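Local coordinates for PGRP-Hd - Peptidoglycan recognition protein homologue (Alvinella pompejana, PDB 3EP1), which probably recognises bacterial peptidoglycan in innate immunity, as a worm homologue of the peptidoglycan recognition proteins with an amidase-like fold, at residues 5-8 against 9-12; 55-58 against 59-62. One frame throughout, in Å; residues are numbered along the deposited sequence.

Contact 1 (5-8 against 9-12); sequences IVPR and QQWA
Trp11 holds CG between its backbone N and carbonyl carbon (chi1 51°), which folds the indole back beneath the peptide three residues earlier, so that Arg8 O lies 3.4 Å above the plane of the Trp11 ring. Val6 CG1, anti to the backbone N (chi1 179°), meets Gln10 CB at 3.4 Å, the two side chains crossing at about a right angle. Gln10 OE1 reaches CD and CG of Pro7, 3.5 Å from Pro7 CD. Proline suits the entry to this 3-10 turn: it has no N-H to offer, while its carbonyl accepts one, Gln10 N to Pro7 O at 2.9 Å. A second bond runs from Trp11 N to Arg8 O at 3.1 Å. Tryptophan supplies both a flat face for the Arg8 carbonyl and an N-H, NE1, for Glu92 O; arginine has a guanidinium whose NH1 serves Gly93 O and the carboxylate of Asp77, the latter in a salt bridge. With alanine in place of Trp11, Glu92 O would probably lose its indole donor and a gap open under the Arg8 carbonyl. The chemistry implies a short turn tied to strand 90-92, to Gly93 just after it, and to Asp77 in the loop after helix 59-72.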
loop_
_atom_site.group_PDB
_atom_site.type_symbol
_atom_site.label_atom_id
_atom_site.label_comp_id
_atom_site.label_asym_id
_atom_site.label_seq_id
_atom_site.Cartn_x
_atom_site.Cartn_y
_atom_site.Cartn_z
ATOM N N ILE A 5 8.893 -1.940 -0.557
ATOM C CA ILE A 5 9.066 -3.371 -0.405
ATOM C C ILE A 5 10.331 -3.687 -1.199
ATOM O O ILE A 5 10.560 -3.091 -2.254
ATOM C CB ILE A 5 7.838 -4.127 -0.983
ATOM C CG1 ILE A 5 6.630 -3.922 -0.053
ATOM C CG2 ILE A 5 8.138 -5.606 -1.142
ATOM C CD1 ILE A 5 5.294 -4.251 -0.678
ATOM N N VAL A 6 11.166 -4.588 -0.691
ATOM C CA VAL A 6 12.397 -4.941 -1.398
ATOM C C VAL A 6 12.093 -5.869 -2.587
ATOM O O VAL A 6 11.654 -7.001 -2.409
ATOM C CB VAL A 6 13.410 -5.625 -0.458
ATOM C CG1 VAL A 6 14.657 -5.992 -1.230
ATOM C CG2 VAL A 6 13.770 -4.697 0.693
ATOM N N PRO A 7 12.342 -5.393 -3.818
ATOM C CA PRO A 7 12.093 -6.162 -5.042
ATOM C C PRO A 7 13.000 -7.378 -5.194
ATOM O O PRO A 7 14.082 -7.431 -4.610
ATOM C CB PRO A 7 12.315 -5.126 -6.134
ATOM C CG PRO A 7 13.462 -4.341 -5.575
ATOM C CD PRO A 7 13.059 -4.143 -4.130
ATOM N N ARG A 8 12.541 -8.345 -5.990
ATOM C CA ARG A 8 13.272 -9.586 -6.251
ATOM C C ARG A 8 14.727 -9.331 -6.621
ATOM O O ARG A 8 15.636 -9.957 -6.079
ATOM C CB ARG A 8 12.624 -10.366 -7.401
ATOM C CG ARG A 8 11.244 -10.920 -7.121
ATOM C CD ARG A 8 10.666 -11.579 -8.370
ATOM N NE ARG A 8 11.406 -12.777 -8.766
ATOM C CZ ARG A 8 11.258 -13.969 -8.198
ATOM N NH1 ARG A 8 10.394 -14.130 -7.208
ATOM N NH2 ARG A 8 11.967 -15.004 -8.624
ATOM N N GLN A 9 14.938 -8.412 -7.553
ATOM C CA GLN A 9 16.286 -8.108 -8.003
ATOM C C GLN A 9 17.213 -7.543 -6.926
ATOM O O GLN A 9 18.431 -7.637 -7.057
ATOM C CB GLN A 9 16.247 -7.157 -9.200
ATOM C CG GLN A 9 17.631 -6.772 -9.669
ATOM C CD GLN A 9 17.693 -6.306 -11.115
ATOM O OE1 GLN A 9 18.784 -6.128 -11.663
ATOM N NE2 GLN A 9 16.531 -6.108 -11.741
ATOM N N GLN A 10 16.657 -6.968 -5.865
ATOM C CA GLN A 10 17.503 -6.408 -4.814
ATOM C C GLN A 10 18.144 -7.533 -4.009
ATOM O O GLN A 10 19.201 -7.337 -3.411
ATOM C CB GLN A 10 16.705 -5.466 -3.900
ATOM C CG GLN A 10 17.532 -4.317 -3.307
ATOM C CD GLN A 10 16.714 -3.038 -3.094
ATOM O OE1 GLN A 10 16.168 -2.461 -4.038
ATOM N NE2 GLN A 10 16.636 -2.590 -1.846
ATOM N N TRP A 11 17.516 -8.707 -3.974
ATOM C CA TRP A 11 18.138 -9.819 -3.262
ATOM C C TRP A 11 18.715 -10.847 -4.234
ATOM O O TRP A 11 18.962 -11.988 -3.861
ATOM C CB TRP A 11 17.186 -10.497 -2.253
ATOM C CG TRP A 11 15.826 -10.926 -2.733
ATOM C CD1 TRP A 11 14.688 -10.171 -2.756
ATOM C CD2 TRP A 11 15.449 -12.230 -3.195
ATOM N NE1 TRP A 11 13.623 -10.923 -3.195
ATOM C CE2 TRP A 11 14.061 -12.189 -3.474
ATOM C CE3 TRP A 11 16.147 -13.426 -3.402
ATOM C CZ2 TRP A 11 13.357 -13.302 -3.950
ATOM C CZ3 TRP A 11 15.447 -14.535 -3.876
ATOM C CH2 TRP A 11 14.066 -14.464 -4.143
ATOM N N ALA A 12 18.946 -10.411 -5.474
ATOM C CA ALA A 12 19.510 -11.244 -6.547
ATOM C C ALA A 12 18.703 -12.493 -6.870
ATOM O O ALA A 12 19.262 -13.570 -7.036
ATOM C CB ALA A 12 20.934 -11.642 -6.204
#

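Contact 2 (55-58 against 59-62)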
loop_
_atom_site.group_PDB
_atom_site.type_symbol
_atom_site.label_atom_id
_atom_site.label_comp_id
_atom_site.label_asym_id
_atom_site.label_seq_id
_atom_site.Cartn_x
_atom_site.Cartn_y
_atom_site.Cartn_z
ATOM N N ASP A 55 19.245 -6.609 12.440
ATOM C CA ASP A 55 19.587 -5.526 11.524
ATOM C C ASP A 55 21.006 -5.731 11.010
ATOM O O ASP A 55 21.975 -5.605 11.772
ATOM C CB ASP A 55 19.470 -4.159 12.248
ATOM N N SER A 56 21.131 -6.051 9.726
ATOM C CA SER A 56 22.447 -6.271 9.132
ATOM C C SER A 56 22.349 -6.449 7.628
ATOM O O SER A 56 23.320 -6.206 6.897
ATOM C CB SER A 56 23.092 -7.505 9.753
ATOM N N SER A 57 21.168 -6.863 7.171
ATOM C CA SER A 57 20.935 -7.111 5.759
ATOM C C SER A 57 21.662 -8.394 5.369
ATOM O O SER A 57 22.153 -8.545 4.243
ATOM C CB SER A 57 21.441 -5.962 4.896
ATOM O OG SER A 57 21.380 -6.329 3.525
ATOM N N CYS A 58 21.784 -9.296 6.337
ATOM C CA CYS A 58 22.376 -10.596 6.073
ATOM C C CYS A 58 21.084 -11.304 5.631
ATOM O O CYS A 58 21.101 -12.338 4.968
ATOM C CB CYS A 58 22.906 -11.216 7.369
ATOM S SG CYS A 58 21.589 -12.124 8.232
ATOM N N THR A 59 19.961 -10.693 6.013
ATOM C CA THR A 59 18.616 -11.178 5.709
ATOM C C THR A 59 18.339 -11.318 4.208
ATOM O O THR A 59 17.574 -12.189 3.781
ATOM C CB THR A 59 17.551 -10.247 6.340
ATOM O OG1 THR A 59 17.554 -10.424 7.761
ATOM C CG2 THR A 59 16.165 -10.568 5.815
ATOM N N GLU A 60 18.948 -10.459 3.406
ATOM C CA GLU A 60 18.753 -10.543 1.974
ATOM C C GLU A 60 19.383 -11.848 1.511
ATOM O O GLU A 60 18.852 -12.531 0.630
ATOM C CB GLU A 60 19.422 -9.363 1.281
ATOM C CG GLU A 60 18.472 -8.431 0.585
ATOM C CD GLU A 60 19.100 -7.086 0.290
ATOM O OE1 GLU A 60 20.280 -7.062 -0.111
ATOM O OE2 GLU A 60 18.410 -6.053 0.450
ATOM N N GLN A 61 20.514 -12.199 2.120
ATOM C CA GLN A 61 21.205 -13.431 1.763
ATOM C C GLN A 61 20.374 -14.641 2.183
ATOM O O GLN A 61 20.458 -15.696 1.563
ATOM C CB GLN A 61 22.585 -13.496 2.426
ATOM C CG GLN A 61 23.545 -12.378 2.009
ATOM C CD GLN A 61 24.973 -12.611 2.502
ATOM O OE1 GLN A 61 25.872 -11.804 2.253
ATOM N NE2 GLN A 61 25.183 -13.723 3.201
ATOM N N ILE A 62 19.575 -14.495 3.236
ATOM C CA ILE A 62 18.744 -15.607 3.681
ATOM C C ILE A 62 17.609 -15.843 2.700
ATOM O O ILE A 62 17.267 -16.985 2.403
ATOM C CB ILE A 62 18.131 -15.362 5.081
ATOM C CG1 ILE A 62 19.222 -15.406 6.150
ATOM C CG2 ILE A 62 17.087 -16.433 5.375
ATOM C CD1 ILE A 62 18.731 -15.103 7.551
#
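The first turn of helix 59-72 is entered from a loop that carries half of a disulfide, Cys58 being bonded to Cys52. At Cys58, the residue just before helix 59-72, the carbonyl oxygen faces two amides of the turn. Gln61 N approaches Cys58 O at 2.9 Å in a weak bond, its N-H...O angle only 121°. Ile62 N makes another weak bond to Cys58 O, at 3.2 Å. The oxygen is thus a bifurcated acceptor, shared by the i+3 amide of Gln61 and the i+4 amide of Ile62. Gln61 CB rests on this oxygen too, 3.2 Å from Cys58 O, while the rest of the Gln61 chain runs on extended, a polar residue suited to the exposed side of the helix. The sulfur sits between the backbone N and carbonyl carbon of its own residue (chi1 86°), which sets Cys58 SG only 3.1 Å from Thr59 N. Ile62, four residues on from Cys58, brings its tip to the sulfur: Ile62 CD1 lies 4.2 Å from Cys58 SG, a loose apolar touch appropriate to a branched aliphatic residue beside a disulfide. Ser57 OG and Glu60 OE1 are 3.9 Å apart, near neighbours without a bond. Thr59, buried, packs instead against Tyr91 and Ile116. Cys58 thus carries both the covalent link to Cys52 and the acceptor shared by the Gln61 and Ile62 amides.

How the contacts relate
Contact 1 comes first along the chain, in the N-terminal loop ahead of strand 26-33; contact 2 follows at the start of helix 59-72. Their centres lie about 12 Å apart on the same side of the chain's centre, and they touch directly through Glu60: its CG packs 3.7 Å from Trp11 CB. Strand 90-92, outermost in the mixed sheet within this chain and hydrogen-bonded to the Val6 backbone, is a common neighbour, meeting Val6 and Pro7 from one contact and Thr59 and Glu60 from the other through their side chains. Trp11 also reaches Val63 and Gln67 farther along the helix. The N-terminal segment is therefore packed between this strand and the helix, joining chain regions distant in sequence.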